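Local coordinates for hypothetical protein aq_1956 (Aquifex aeolicus, PDB 2YVT), which is of unknown function but belongs to the calcineurin-like metallophosphoesterase superfamily, and so may act on phosphate esters, at residues Ile11-Glu16 and Val38-Lys44; Asn45-Glu49 and Lys98-Pro102; Val90-Pro96 and Asn119-His124. All coordinates share one frame; numbering follows the deposited sequence.

In the fold
Interactions 1 and 3 are steps across one sheet: strand 35-39 lies next to strand 91-95, and a backbone bond of 2.9 Å from Val38 N to Phe93 O joins the two strands. The centres of interactions 1 and 3 are about 12 Å apart. Interaction 2 joins the start of helix 46-57 to the loop after strand 91-95, with its centre about 12 Å from that of interaction 1 and about 19 Å from that of interaction 3. Asp100 ties loop to loop: OD1 lies 2.8 Å from Leu43 N and OD2 lies 2.8 Å from Ile42 N, both probable hydrogen bonds. In relatives of this fold the loops after these strands carry the metal-binding motifs, so interactions 1 and 2 may border the corresponding region.

Interaction 1: residues Ile11-Glu16 and Val38-Lys44; sequences IKNFKE and VVGNILK
Asn13 meets the cis peptide between Gly40 and Asn41 with two of its atoms. Its side-chain OD1 accepts from Asn41 N at 2.8 Å (N-H...O 163°), while its backbone N donates to Gly40 O at 3.2 Å, coming down from above the carbonyl plane and not along a lone pair. A cis peptide turns its C=O and N-H to the same side, which is why one residue can meet both. With CG beside its own backbone N (chi1 -78°), the amide is brought back toward the second loop.

On one side of this pair the strands still run parallel: Val39 N reaches Ile11 O at 2.9 Å, and Ile11 CG1 lies alongside Val38 CG1 at 4.0 Å. Water 1 donates to Val39 O at 2.7 Å and weakly accepts from Phe14 N. On the other side the loops stay in step, Lys15 N bonding Asn41 O and Glu16 N bonding Ile42 O. The edge of the Phe14 ring comes up to Ile42 O, CD2 being 3.6 Å from it. Glu16 ends the row: its extended chain carries OE2 to Lys44 N at 2.9 Å, the donor lying above the carboxylate plane.

Further out, Asn13 ND2 bonds Glu238 OE1 and Glu16 OE2 also bonds the Tyr73 hydroxyl, so each group has a second partner. Phe14 packs edge-to-face on Phe18. The crossover from strand 7-12 through helix 21-31 to strand 35-39 thus continues as paired loops. The chemistry implies a junction whose polar groups are largely paired: a buried cis peptide with both polar atoms engaged, and a carboxylate accepting from the backbone N of Lys44.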
ATOM      1  N   ILE A  11      -6.427  -5.250  -1.772  1.00  7.32           N
ATOM      2  CA  ILE A  11      -6.060  -5.015  -3.169  1.00  8.27           C
ATOM      3  C   ILE A  11      -4.784  -4.173  -3.233  1.00  8.44           C
ATOM      4  O   ILE A  11      -4.381  -3.550  -2.242  1.00  7.98           O
ATOM      5  CB  ILE A  11      -7.195  -4.312  -3.973  1.00  8.67           C
ATOM      6  CG1 ILE A  11      -7.438  -2.879  -3.461  1.00  9.24           C
ATOM      7  CG2 ILE A  11      -8.464  -5.162  -3.953  1.00  9.83           C
ATOM      8  CD1 ILE A  11      -8.382  -2.064  -4.355  1.00  9.58           C
ATOM      9  N   LYS A  12      -4.150  -4.156  -4.401  1.00  7.21           N
ATOM     10  CA  LYS A  12      -2.986  -3.300  -4.636  1.00  8.59           C
ATOM     11  C   LYS A  12      -3.014  -2.767  -6.059  1.00  7.92           C
ATOM     12  O   LYS A  12      -3.637  -3.370  -6.941  1.00  9.14           O
ATOM     13  CB  LYS A  12      -1.662  -4.022  -4.318  1.00  9.57           C
ATOM     14  CG  LYS A  12      -1.281  -5.214  -5.225  1.00 11.69           C
ATOM     15  CD  LYS A  12      -0.340  -4.812  -6.343  1.00 12.06           C
ATOM     16  CE  LYS A  12       0.040  -6.008  -7.214  1.00  9.77           C
ATOM     17  NZ  LYS A  12       1.311  -6.658  -6.752  1.00 10.86           N
ATOM     18  N   ASN A  13      -2.341  -1.639  -6.269  1.00  8.50           N
ATOM     19  CA  ASN A  13      -2.302  -0.970  -7.573  1.00  7.46           C
ATOM     20  C   ASN A  13      -3.704  -0.681  -8.106  1.00  7.85           C
ATOM     21  O   ASN A  13      -4.080  -1.119  -9.201  1.00  9.84           O
ATOM     22  CB  ASN A  13      -1.457  -1.764  -8.586  1.00  8.65           C
ATOM     23  CG  ASN A  13       0.039  -1.572  -8.380  1.00  9.35           C
ATOM     24  OD1 ASN A  13       0.489  -0.533  -7.878  1.00 11.04           O
ATOM     25  ND2 ASN A  13       0.823  -2.563  -8.799  1.00 11.01           N
ATOM     26  N   PHE A  14      -4.465   0.072  -7.314  1.00  7.56           N
ATOM     27  CA  PHE A  14      -5.778   0.571  -7.731  1.00  8.15           C
ATOM     28  C   PHE A  14      -5.668   1.312  -9.068  1.00  9.19           C
ATOM     29  O   PHE A  14      -6.506   1.119  -9.957  1.00 10.61           O
ATOM     30  CB  PHE A  14      -6.385   1.459  -6.636  1.00  9.50           C
ATOM     31  CG  PHE A  14      -7.644   2.137  -7.051  1.00  9.95           C
ATOM     32  CD1 PHE A  14      -8.822   1.409  -7.186  1.00 10.40           C
ATOM     33  CD2 PHE A  14      -7.658   3.509  -7.310  1.00 11.56           C
ATOM     34  CE1 PHE A  14      -9.995   2.041  -7.588  1.00 10.63           C
ATOM     35  CE2 PHE A  14      -8.826   4.149  -7.719  1.00 10.85           C
ATOM     36  CZ  PHE A  14      -9.995   3.413  -7.858  1.00 10.65           C
ATOM     37  N   LYS A  15      -4.634   2.149  -9.196  1.00  9.62           N
ATOM     38  CA  LYS A  15      -4.269   2.812 -10.461  1.00 10.82           C
ATOM     39  C   LYS A  15      -5.477   3.435 -11.168  1.00 10.79           C
ATOM     40  O   LYS A  15      -5.688   3.258 -12.373  1.00 11.93           O
ATOM     41  CB  LYS A  15      -3.513   1.851 -11.394  1.00 11.94           C
ATOM     42  CG  LYS A  15      -2.081   1.568 -10.956  1.00 14.60           C
ATOM     43  CD  LYS A  15      -1.350   0.632 -11.915  1.00 15.07           C
ATOM     44  CE  LYS A  15       0.056   0.320 -11.413  1.00 18.27           C
ATOM     45  NZ  LYS A  15       0.923  -0.331 -12.457  1.00 20.86           N
ATOM     46  N   GLU A  16      -6.274   4.159 -10.390  1.00  9.83           N
ATOM     47  CA  GLU A  16      -7.415   4.926 -10.907  1.00 11.56           C
ATOM     48  C   GLU A  16      -8.494   4.070 -11.601  1.00 10.62           C
ATOM     49  O   GLU A  16      -9.216   4.560 -12.480  1.00 11.88           O
ATOM     50  CB  GLU A  16      -6.923   6.056 -11.823  1.00 11.73           C
ATOM     51  CG  GLU A  16      -5.857   6.925 -11.172  1.00 12.80           C
ATOM     52  CD  GLU A  16      -5.382   8.072 -12.036  1.00 13.79           C
ATOM     53  OE1 GLU A  16      -6.052   8.422 -13.048  1.00 15.15           O
ATOM     54  OE2 GLU A  16      -4.314   8.618 -11.690  1.00 14.70           O
ATOM     55  N   VAL A  38      -6.297  -1.143   1.018  1.00  7.37           N
ATOM     56  CA  VAL A  38      -5.946  -0.691  -0.334  1.00  7.76           C
ATOM     57  C   VAL A  38      -4.491  -0.257  -0.307  1.00  8.04           C
ATOM     58  O   VAL A  38      -4.148   0.740   0.337  1.00  8.04           O
ATOM     59  CB  VAL A  38      -6.822   0.488  -0.827  1.00  7.91           C
ATOM     60  CG1 VAL A  38      -6.466   0.835  -2.259  1.00  9.17           C
ATOM     61  CG2 VAL A  38      -8.317   0.139  -0.729  1.00  8.34           C
ATOM     62  N   VAL A  39      -3.635  -1.031  -0.977  1.00  8.18           N
ATOM     63  CA  VAL A  39      -2.234  -0.655  -1.134  1.00  8.48           C
ATOM     64  C   VAL A  39      -2.109   0.085  -2.461  1.00  8.10           C
ATOM     65  O   VAL A  39      -2.776  -0.272  -3.441  1.00  8.37           O
ATOM     66  CB  VAL A  39      -1.296  -1.894  -1.135  1.00  7.84           C
ATOM     67  CG1 VAL A  39       0.179  -1.458  -1.162  1.00  8.57           C
ATOM     68  CG2 VAL A  39      -1.570  -2.785   0.076  1.00  9.59           C
ATOM     69  N   GLY A  40      -1.277   1.123  -2.494  1.00  8.38           N
ATOM     70  CA  GLY A  40      -1.037   1.845  -3.733  1.00  8.76           C
ATOM     71  C   GLY A  40      -0.406   0.949  -4.799  1.00  8.55           C
ATOM     72  O   GLY A  40      -0.096  -0.214  -4.541  1.00  8.45           O
ATOM     73  N   ASN A  41      -0.197   1.474  -6.002  1.00  8.55           N
ATOM     74  CA  ASN A  41      -0.489   2.848  -6.362  1.00  8.42           C
ATOM     75  C   ASN A  41      -1.962   3.166  -6.499  1.00  7.90           C
ATOM     76  O   ASN A  41      -2.715   2.414  -7.128  1.00  9.30           O
ATOM     77  CB  ASN A  41       0.199   3.149  -7.685  1.00  9.02           C
ATOM     78  CG  ASN A  41       1.685   2.936  -7.593  1.00 10.47           C
ATOM     79  OD1 ASN A  41       2.269   2.008  -8.212  1.00 14.35           O
ATOM     80  ND2 ASN A  41       2.309   3.741  -6.770  1.00  8.12           N
ATOM     81  N   ILE A  42      -2.357   4.290  -5.908  1.00  8.75           N
ATOM     82  CA  ILE A  42      -3.700   4.834  -6.105  1.00  8.87           C
ATOM     83  C   ILE A  42      -3.756   5.565  -7.445  1.00  9.13           C
ATOM     84  O   ILE A  42      -4.662   5.337  -8.250  1.00 10.63           O
ATOM     85  CB  ILE A  42      -4.112   5.776  -4.958  1.00  9.22           C
ATOM     86  CG1 ILE A  42      -4.177   4.992  -3.644  1.00 12.09           C
ATOM     87  CG2 ILE A  42      -5.462   6.438  -5.268  1.00 10.82           C
ATOM     88  CD1 ILE A  42      -3.988   5.820  -2.406  1.00 15.57           C
ATOM     89  N   LEU A  43      -2.768   6.425  -7.670  1.00  9.69           N
ATOM     90  CA  LEU A  43      -2.656   7.214  -8.902  1.00  9.62           C
ATOM     91  C   LEU A  43      -1.770   6.567  -9.954  1.00 11.02           C
ATOM     92  O   LEU A  43      -0.930   5.720  -9.648  1.00 12.63           O
ATOM     93  CB  LEU A  43      -2.053   8.580  -8.581  1.00 10.30           C
ATOM     94  CG  LEU A  43      -2.808   9.453  -7.583  1.00 10.54           C
ATOM     95  CD1 LEU A  43      -2.049  10.753  -7.364  1.00 12.41           C
ATOM     96  CD2 LEU A  43      -4.239   9.719  -8.060  1.00 13.40           C
ATOM     97  N   LYS A  44      -1.968   6.988 -11.200  1.00 11.64           N
ATOM     98  CA  LYS A  44      -1.007   6.710 -12.257  1.00 12.85           C
ATOM     99  C   LYS A  44       0.146   7.715 -12.141  1.00 12.69           C
ATOM    100  O   LYS A  44       1.286   7.323 -11.890  1.00 13.38           O
ATOM    101  CB  LYS A  44      -1.671   6.790 -13.625  1.00 15.63           C
ATOM    102  CG  LYS A  44      -2.783   5.783 -13.850  1.00 19.83           C
ATOM    103  CD  LYS A  44      -2.948   5.557 -15.349  1.00 23.04           C
ATOM    104  CE  LYS A  44      -4.362   5.766 -15.800  1.00 25.45           C
ATOM    105  NZ  LYS A  44      -4.414   5.718 -17.294  1.00 26.21           N
TER
HETATM  106  O   HOH W   1      -4.195   1.797  -4.340  1.00 67.52           O

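Interaction 2: residues Asn45-Glu49 and Lys98-Pro102; sequences NEALE and KNDAP
Asn45 sits at the N-cap of helix 46-57, yet its side chain makes no capping bond; it reaches across instead to two carbonyls of the 98-102 loop. ND2 donates to Asn99 O at 2.9 Å in a nearly straight bond (164°), with the acceptor lying in the plane of the amide, and also to Ala101 O at 2.8 Å, where the bond is bent and weak. One amide group therefore spans the inverse gamma turn centred on Asp100, in which Ala101 N is itself weakly bonded to Asn99 O.

Asn99 answers in the other direction. Its ND2 points at Glu49 OE1, 3.0 Å away, and meets it from above the carboxylate plane, amide and carboxylate being turned 70° against each other. With CG anti to the backbone N (chi1 180°) and the chain extended beyond it, Glu49 reaches the loop. Two waters widen the grip: water 2 bridges Asn45 O and Asn99 ND2, and water 3 donates to both Glu49 OE1 and Asn99 OD1. The other carboxylate oxygen, OE2, rests against the aliphatic part of Lys98, 3.4 Å from CD, while the lysine's NZ goes to the Tyr181 hydroxyl.

On the apolar side, Leu48 CD2 touches Pro102 CD at 4.1 Å, the two side chains crossing at about a right angle next to the cis Ala101-Pro102 peptide. The contact joins the first turn of helix 46-57 to the loop between strand 91-95 and helix 103-112, whose N-cap is Pro102; helix 65-86 touches both segments, through Ile74 on Asn45, Asn70 on Leu48 and Ile67 on Pro102.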
ATOM      1  N   ASN A  45      -0.166   9.005 -12.317  1.00 12.95           N
ATOM      2  CA  ASN A  45       0.761  10.108 -12.032  1.00 12.62           C
ATOM      3  C   ASN A  45       2.071   9.983 -12.808  1.00 13.81           C
ATOM      4  O   ASN A  45       3.161  10.202 -12.268  1.00 13.75           O
ATOM      5  CB  ASN A  45       1.026  10.182 -10.516  1.00 12.68           C
ATOM      6  CG  ASN A  45       1.216  11.607 -10.002  1.00 12.19           C
ATOM      7  OD1 ASN A  45       1.069  12.592 -10.736  1.00 13.18           O
ATOM      8  ND2 ASN A  45       1.522  11.717  -8.709  1.00 11.96           N
ATOM      9  N   GLU A  46       1.956   9.632 -14.089  1.00 15.12           N
ATOM     10  CA  GLU A  46       3.117   9.280 -14.905  1.00 18.83           C
ATOM     11  C   GLU A  46       4.055  10.453 -15.172  1.00 15.95           C
ATOM     12  O   GLU A  46       5.278  10.283 -15.181  1.00 16.04           O
ATOM     13  CB  GLU A  46       2.651   8.673 -16.229  1.00 20.48           C
ATOM     14  CG  GLU A  46       1.952   7.333 -16.072  1.00 24.95           C
ATOM     15  CD  GLU A  46       1.549   6.720 -17.402  1.00 25.24           C
ATOM     16  OE1 GLU A  46       2.354   6.786 -18.363  1.00 29.47           O
ATOM     17  OE2 GLU A  46       0.425   6.168 -17.480  1.00 29.79           O
ATOM     18  N   ALA A  47       3.481  11.635 -15.386  1.00 13.98           N
ATOM     19  CA  ALA A  47       4.270  12.811 -15.735  1.00 13.99           C
ATOM     20  C   ALA A  47       5.241  13.178 -14.622  1.00 13.26           C
ATOM     21  O   ALA A  47       6.403  13.498 -14.878  1.00 13.39           O
ATOM     22  CB  ALA A  47       3.368  13.979 -16.068  1.00 14.83           C
ATOM     23  N   LEU A  48       4.778  13.119 -13.375  1.00 12.59           N
ATOM     24  CA  LEU A  48       5.664  13.469 -12.269  1.00 10.97           C
ATOM     25  C   LEU A  48       6.834  12.499 -12.183  1.00 11.35           C
ATOM     26  O   LEU A  48       7.980  12.912 -11.994  1.00 11.90           O
ATOM     27  CB  LEU A  48       4.905  13.518 -10.936  1.00 10.91           C
ATOM     28  CG  LEU A  48       4.376  14.886 -10.498  1.00 11.64           C
ATOM     29  CD1 LEU A  48       3.334  15.398 -11.478  1.00 11.88           C
ATOM     30  CD2 LEU A  48       3.791  14.795  -9.094  1.00 11.56           C
ATOM     31  N   GLU A  49       6.543  11.203 -12.311  1.00 12.15           N
ATOM     32  CA  GLU A  49       7.582  10.196 -12.193  1.00 13.33           C
ATOM     33  C   GLU A  49       8.601  10.348 -13.313  1.00 13.04           C
ATOM     34  O   GLU A  49       9.803  10.290 -13.063  1.00 13.42           O
ATOM     35  CB  GLU A  49       7.000   8.786 -12.207  1.00 15.38           C
ATOM     36  CG  GLU A  49       8.067   7.724 -12.092  1.00 18.54           C
ATOM     37  CD  GLU A  49       7.504   6.361 -11.785  1.00 20.89           C
ATOM     38  OE1 GLU A  49       6.394   6.031 -12.267  1.00 21.50           O
ATOM     39  OE2 GLU A  49       8.188   5.617 -11.058  1.00 24.57           O
ATOM     40  N   LYS A  98       4.355   4.377  -4.754  1.00  7.50           N
ATOM     41  CA  LYS A  98       5.390   5.231  -5.330  1.00  8.77           C
ATOM     42  C   LYS A  98       4.815   6.448  -6.063  1.00  7.94           C
ATOM     43  O   LYS A  98       5.416   7.516  -6.058  1.00  9.33           O
ATOM     44  CB  LYS A  98       6.249   4.388  -6.266  1.00 10.37           C
ATOM     45  CG  LYS A  98       7.315   5.102  -7.047  1.00 14.39           C
ATOM     46  CD  LYS A  98       8.047   4.119  -7.977  1.00 14.98           C
ATOM     47  CE  LYS A  98       7.085   3.232  -8.804  1.00 18.60           C
ATOM     48  NZ  LYS A  98       6.750   1.873  -8.238  1.00 21.54           N
ATOM     49  N   ASN A  99       3.652   6.292  -6.689  1.00  8.70           N
ATOM     50  CA  ASN A  99       3.107   7.378  -7.510  1.00  8.57           C
ATOM     51  C   ASN A  99       2.093   8.259  -6.789  1.00  8.55           C
ATOM     52  O   ASN A  99       1.460   9.130  -7.396  1.00  9.81           O
ATOM     53  CB  ASN A  99       2.510   6.815  -8.795  1.00 10.51           C
ATOM     54  CG  ASN A  99       3.551   6.146  -9.652  1.00 12.00           C
ATOM     55  OD1 ASN A  99       3.525   4.927  -9.837  1.00 14.10           O
ATOM     56  ND2 ASN A  99       4.504   6.926 -10.137  1.00 12.94           N
ATOM     57  N   ASP A 100       1.955   8.042  -5.485  1.00  8.94           N
ATOM     58  CA  ASP A 100       0.965   8.772  -4.703  1.00  7.50           C
ATOM     59  C   ASP A 100       1.637   9.953  -4.022  1.00  8.56           C
ATOM     60  O   ASP A 100       1.805  10.008  -2.799  1.00 10.88           O
ATOM     61  CB  ASP A 100       0.254   7.811  -3.759  1.00  9.19           C
ATOM     62  CG  ASP A 100      -0.537   6.772  -4.524  1.00  8.48           C
ATOM     63  OD1 ASP A 100      -1.065   7.136  -5.595  1.00  9.99           O
ATOM     64  OD2 ASP A 100      -0.611   5.603  -4.088  1.00  8.83           O
ATOM     65  N   ALA A 101       2.032  10.882  -4.879  1.00  9.33           N
ATOM     66  CA  ALA A 101       2.884  11.997  -4.530  1.00  9.24           C
ATOM     67  C   ALA A 101       2.383  13.248  -5.257  1.00 10.31           C
ATOM     68  O   ALA A 101       1.723  13.135  -6.290  1.00 10.27           O
ATOM     69  CB  ALA A 101       4.315  11.684  -4.953  1.00 10.23           C
ATOM     70  N   PRO A 102       2.698  14.444  -4.726  1.00  9.34           N
ATOM     71  CA  PRO A 102       3.456  14.710  -3.498  1.00  9.76           C
ATOM     72  C   PRO A 102       2.787  14.178  -2.228  1.00  9.69           C
ATOM     73  O   PRO A 102       1.553  14.229  -2.093  1.00  9.19           O
ATOM     74  CB  PRO A 102       3.536  16.244  -3.460  1.00 10.22           C
ATOM     75  CG  PRO A 102       3.334  16.668  -4.898  1.00 10.21           C
ATOM     76  CD  PRO A 102       2.328  15.690  -5.421  1.00 10.29           C
TER
HETATM   77  O   HOH W   2       4.537   9.852  -9.620  1.00 13.60           O
HETATM   78  O   HOH W   3       5.657   3.502 -11.749  1.00 63.19           O

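Interaction 3: residues Val90-Pro96 and Asn119-His124; sequences VKTFVVP and NIRVLH
Phe93 and Arg121 run alongside each other on one face of the parallel pair, the aliphatic chain of the arginine lying against the rim of the ring. Arg121 CD comes in at the ring edge, in its plane, 3.7 Å from CE1, and the guanidinium plane is turned 66° from the ring. Leu123 fills the next hollow along: its CD1 presses to 3.5 Å from Phe93 CD1, so Arg121 and Leu123, both of segment 119-124, together line the CD1-CE1 side of the ring. Phe93 CG lies beside its backbone N (chi1 -65°), which stands the ring up from the sheet with that side facing Arg121.

The other face carries branched aliphatic side chains. Val94 faces the groove between Ile120 and Val122, its CG2 against Ile120 CG2 and its CB 4.1 Å from Val122 CG2.

At the end of the strand, Val95 CG2 covers Leu123 O at 3.4 Å, a buried carbonyl that has no polar partner. Beyond the strands Pro96 CG lies over the face of the His124 imidazole, 4.1 Å from its centroid and 26° off the normal, a CH-pi contact; the imidazole is also held by Gly140 N and the Tyr156 hydroxyl.

Regular parallel bonds run between the chains from Thr92 N to Leu123 N. At the start, two carbonyls are each gripped from opposite faces. Val90 O accepts from Thr92 OG1 and from Asn119 ND2, which lies 3.0 Å from Val90 O; Asn119 O accepts from Lys91 NZ and from Thr92 N, which lies 2.8 Å from Asn119 O.

Strand 120-122 is the outermost strand here, with 91-95 between it and 35-39. Helix 103-112, the crossover of this beta-alpha-beta unit, and helix 65-86 cover the Val94 and Val122 face, whereas Ala128 of strand 126-130 touches Phe93, Arg121 and Leu123 on the other.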
ATOM      1  N   VAL A  90     -16.756   0.066   4.467  1.00 10.81           N
ATOM      2  CA  VAL A  90     -15.970  -0.857   5.295  1.00 11.39           C
ATOM      3  C   VAL A  90     -14.872  -0.091   6.042  1.00 10.56           C
ATOM      4  O   VAL A  90     -14.374   0.918   5.542  1.00 10.27           O
ATOM      5  CB  VAL A  90     -15.293  -1.942   4.392  1.00 12.85           C
ATOM      6  CG1 VAL A  90     -14.733  -3.096   5.224  1.00 15.35           C
ATOM      7  CG2 VAL A  90     -16.267  -2.460   3.339  1.00 15.91           C
ATOM      8  N   LYS A  91     -14.500  -0.546   7.241  1.00 10.14           N
ATOM      9  CA  LYS A  91     -13.272  -0.046   7.871  1.00 10.61           C
ATOM     10  C   LYS A  91     -12.125  -0.291   6.898  1.00 10.41           C
ATOM     11  O   LYS A  91     -11.925  -1.415   6.448  1.00 11.28           O
ATOM     12  CB  LYS A  91     -12.995  -0.752   9.203  1.00 11.95           C
ATOM     13  CG  LYS A  91     -11.687  -0.309   9.873  1.00 13.45           C
ATOM     14  CD  LYS A  91     -11.778   1.119  10.407  1.00 17.05           C
ATOM     15  CE  LYS A  91     -10.404   1.679  10.757  1.00 19.18           C
ATOM     16  NZ  LYS A  91      -9.792   2.412   9.591  1.00 16.89           N
ATOM     17  N   THR A  92     -11.383   0.760   6.570  1.00  9.05           N
ATOM     18  CA  THR A  92     -10.428   0.701   5.465  1.00 10.40           C
ATOM     19  C   THR A  92      -9.093   1.298   5.866  1.00  9.00           C
ATOM     20  O   THR A  92      -9.052   2.378   6.473  1.00 11.76           O
ATOM     21  CB  THR A  92     -10.975   1.469   4.236  1.00 10.07           C
ATOM     22  OG1 THR A  92     -12.241   0.920   3.855  1.00 11.08           O
ATOM     23  CG2 THR A  92     -10.024   1.375   3.045  1.00 11.12           C
ATOM     24  N   PHE A  93      -8.011   0.595   5.531  1.00  9.17           N
ATOM     25  CA  PHE A  93      -6.667   1.135   5.662  1.00  8.23           C
ATOM     26  C   PHE A  93      -6.094   1.332   4.271  1.00  9.53           C
ATOM     27  O   PHE A  93      -6.201   0.450   3.420  1.00  9.32           O
ATOM     28  CB  PHE A  93      -5.764   0.192   6.461  1.00  9.84           C
ATOM     29  CG  PHE A  93      -6.176   0.031   7.889  1.00  9.77           C
ATOM     30  CD1 PHE A  93      -6.122   1.110   8.765  1.00 11.03           C
ATOM     31  CD2 PHE A  93      -6.629  -1.195   8.355  1.00 11.46           C
ATOM     32  CE1 PHE A  93      -6.498   0.969  10.099  1.00 11.46           C
ATOM     33  CE2 PHE A  93      -7.016  -1.353   9.685  1.00 12.90           C
ATOM     34  CZ  PHE A  93      -6.950  -0.266  10.559  1.00 11.94           C
ATOM     35  N   VAL A  94      -5.496   2.497   4.054  1.00  7.80           N
ATOM     36  CA  VAL A  94      -4.915   2.866   2.766  1.00  8.28           C
ATOM     37  C   VAL A  94      -3.437   3.173   2.976  1.00  8.23           C
ATOM     38  O   VAL A  94      -3.085   3.914   3.886  1.00  8.80           O
ATOM     39  CB  VAL A  94      -5.621   4.111   2.177  1.00  8.80           C
ATOM     40  CG1 VAL A  94      -4.960   4.548   0.868  1.00  9.48           C
ATOM     41  CG2 VAL A  94      -7.117   3.837   1.963  1.00  9.92           C
ATOM     42  N   VAL A  95      -2.581   2.612   2.120  1.00  7.08           N
ATOM     43  CA  VAL A  95      -1.131   2.835   2.193  1.00  7.17           C
ATOM     44  C   VAL A  95      -0.656   3.309   0.811  1.00  7.04           C
ATOM     45  O   VAL A  95      -0.905   2.632  -0.177  1.00  8.31           O
ATOM     46  CB  VAL A  95      -0.388   1.550   2.630  1.00  7.43           C
ATOM     47  CG1 VAL A  95       1.119   1.763   2.603  1.00  9.47           C
ATOM     48  CG2 VAL A  95      -0.860   1.123   4.020  1.00  9.14           C
ATOM     49  N   PRO A  96      -0.017   4.493   0.736  1.00  7.54           N
ATOM     50  CA  PRO A  96       0.290   5.064  -0.574  1.00  7.16           C
ATOM     51  C   PRO A  96       1.404   4.337  -1.315  1.00  7.01           C
ATOM     52  O   PRO A  96       2.308   3.750  -0.690  1.00  7.85           O
ATOM     53  CB  PRO A  96       0.724   6.501  -0.232  1.00  7.23           C
ATOM     54  CG  PRO A  96       1.311   6.388   1.137  1.00  8.96           C
ATOM     55  CD  PRO A  96       0.446   5.368   1.835  1.00  7.84           C
ATOM     56  N   ASN A 119     -14.523   5.903   8.178  1.00 10.93           N
ATOM     57  CA  ASN A 119     -14.143   4.495   8.015  1.00 10.21           C
ATOM     58  C   ASN A 119     -12.742   4.330   7.440  1.00  9.74           C
ATOM     59  O   ASN A 119     -12.152   3.254   7.544  1.00 11.40           O
ATOM     60  CB  ASN A 119     -15.164   3.716   7.164  1.00 10.64           C
ATOM     61  CG  ASN A 119     -15.468   4.376   5.817  1.00 10.19           C
ATOM     62  OD1 ASN A 119     -15.592   5.602   5.712  1.00 11.28           O
ATOM     63  ND2 ASN A 119     -15.620   3.550   4.779  1.00 11.11           N
ATOM     64  N   ILE A 120     -12.210   5.400   6.847  1.00  9.58           N
ATOM     65  CA  ILE A 120     -10.887   5.346   6.208  1.00 10.37           C
ATOM     66  C   ILE A 120      -9.787   5.854   7.135  1.00 10.62           C
ATOM     67  O   ILE A 120      -9.918   6.915   7.754  1.00 11.98           O
ATOM     68  CB  ILE A 120     -10.854   6.175   4.896  1.00 10.56           C
ATOM     69  CG1 ILE A 120     -11.873   5.640   3.887  1.00 11.33           C
ATOM     70  CG2 ILE A 120      -9.435   6.201   4.299  1.00 11.93           C
ATOM     71  CD1 ILE A 120     -11.974   6.489   2.634  1.00 12.61           C
ATOM     72  N   ARG A 121      -8.694   5.096   7.206  1.00 10.93           N
ATOM     73  CA  ARG A 121      -7.478   5.547   7.860  1.00 11.23           C
ATOM     74  C   ARG A 121      -6.300   5.317   6.931  1.00 10.72           C
ATOM     75  O   ARG A 121      -6.061   4.195   6.504  1.00 10.79           O
ATOM     76  CB  ARG A 121      -7.278   4.776   9.158  1.00 14.98           C
ATOM     77  CG  ARG A 121      -5.992   5.112   9.872  1.00 20.05           C
ATOM     78  CD  ARG A 121      -5.966   4.495  11.246  1.00 25.64           C
ATOM     79  NE  ARG A 121      -6.578   5.353  12.262  1.00 30.13           N
ATOM     80  CZ  ARG A 121      -5.892   6.151  13.077  1.00 31.20           C
ATOM     81  NH1 ARG A 121      -4.567   6.210  13.000  1.00 31.97           N
ATOM     82  NH2 ARG A 121      -6.533   6.895  13.967  1.00 33.45           N
ATOM     83  N   VAL A 122      -5.577   6.385   6.613  1.00  9.86           N
ATOM     84  CA  VAL A 122      -4.333   6.264   5.864  1.00 10.70           C
ATOM     85  C   VAL A 122      -3.209   5.934   6.841  1.00 10.58           C
ATOM     86  O   VAL A 122      -3.052   6.605   7.868  1.00 12.29           O
ATOM     87  CB  VAL A 122      -4.005   7.561   5.075  1.00 11.35           C
ATOM     88  CG1 VAL A 122      -2.576   7.532   4.555  1.00 12.79           C
ATOM     89  CG2 VAL A 122      -4.988   7.745   3.929  1.00 14.21           C
ATOM     90  N   LEU A 123      -2.448   4.885   6.527  1.00 10.05           N
ATOM     91  CA  LEU A 123      -1.304   4.486   7.339  1.00 10.52           C
ATOM     92  C   LEU A 123      -0.040   4.653   6.531  1.00 10.50           C
ATOM     93  O   LEU A 123       0.185   3.950   5.546  1.00  9.86           O
ATOM     94  CB  LEU A 123      -1.436   3.032   7.804  1.00 11.66           C
ATOM     95  CG  LEU A 123      -2.611   2.704   8.715  1.00 12.45           C
ATOM     96  CD1 LEU A 123      -2.585   1.224   9.030  1.00 12.58           C
ATOM     97  CD2 LEU A 123      -2.570   3.530   9.989  1.00 14.29           C
ATOM     98  N   HIS A 124       0.767   5.620   6.933  1.00  9.81           N
ATOM     99  CA  HIS A 124       2.052   5.829   6.299  1.00  9.18           C
ATOM    100  C   HIS A 124       3.022   6.379   7.328  1.00  9.18           C
ATOM    101  O   HIS A 124       2.837   7.490   7.835  1.00  9.93           O
ATOM    102  CB  HIS A 124       1.947   6.771   5.093  1.00  9.04           C
ATOM    103  CG  HIS A 124       3.261   7.011   4.418  1.00  9.02           C
ATOM    104  ND1 HIS A 124       4.023   5.986   3.893  1.00  8.72           N
ATOM    105  CD2 HIS A 124       3.967   8.147   4.212  1.00  8.66           C
ATOM    106  CE1 HIS A 124       5.133   6.483   3.377  1.00  8.91           C
ATOM    107  NE2 HIS A 124       5.129   7.792   3.567  1.00  8.43           N
TER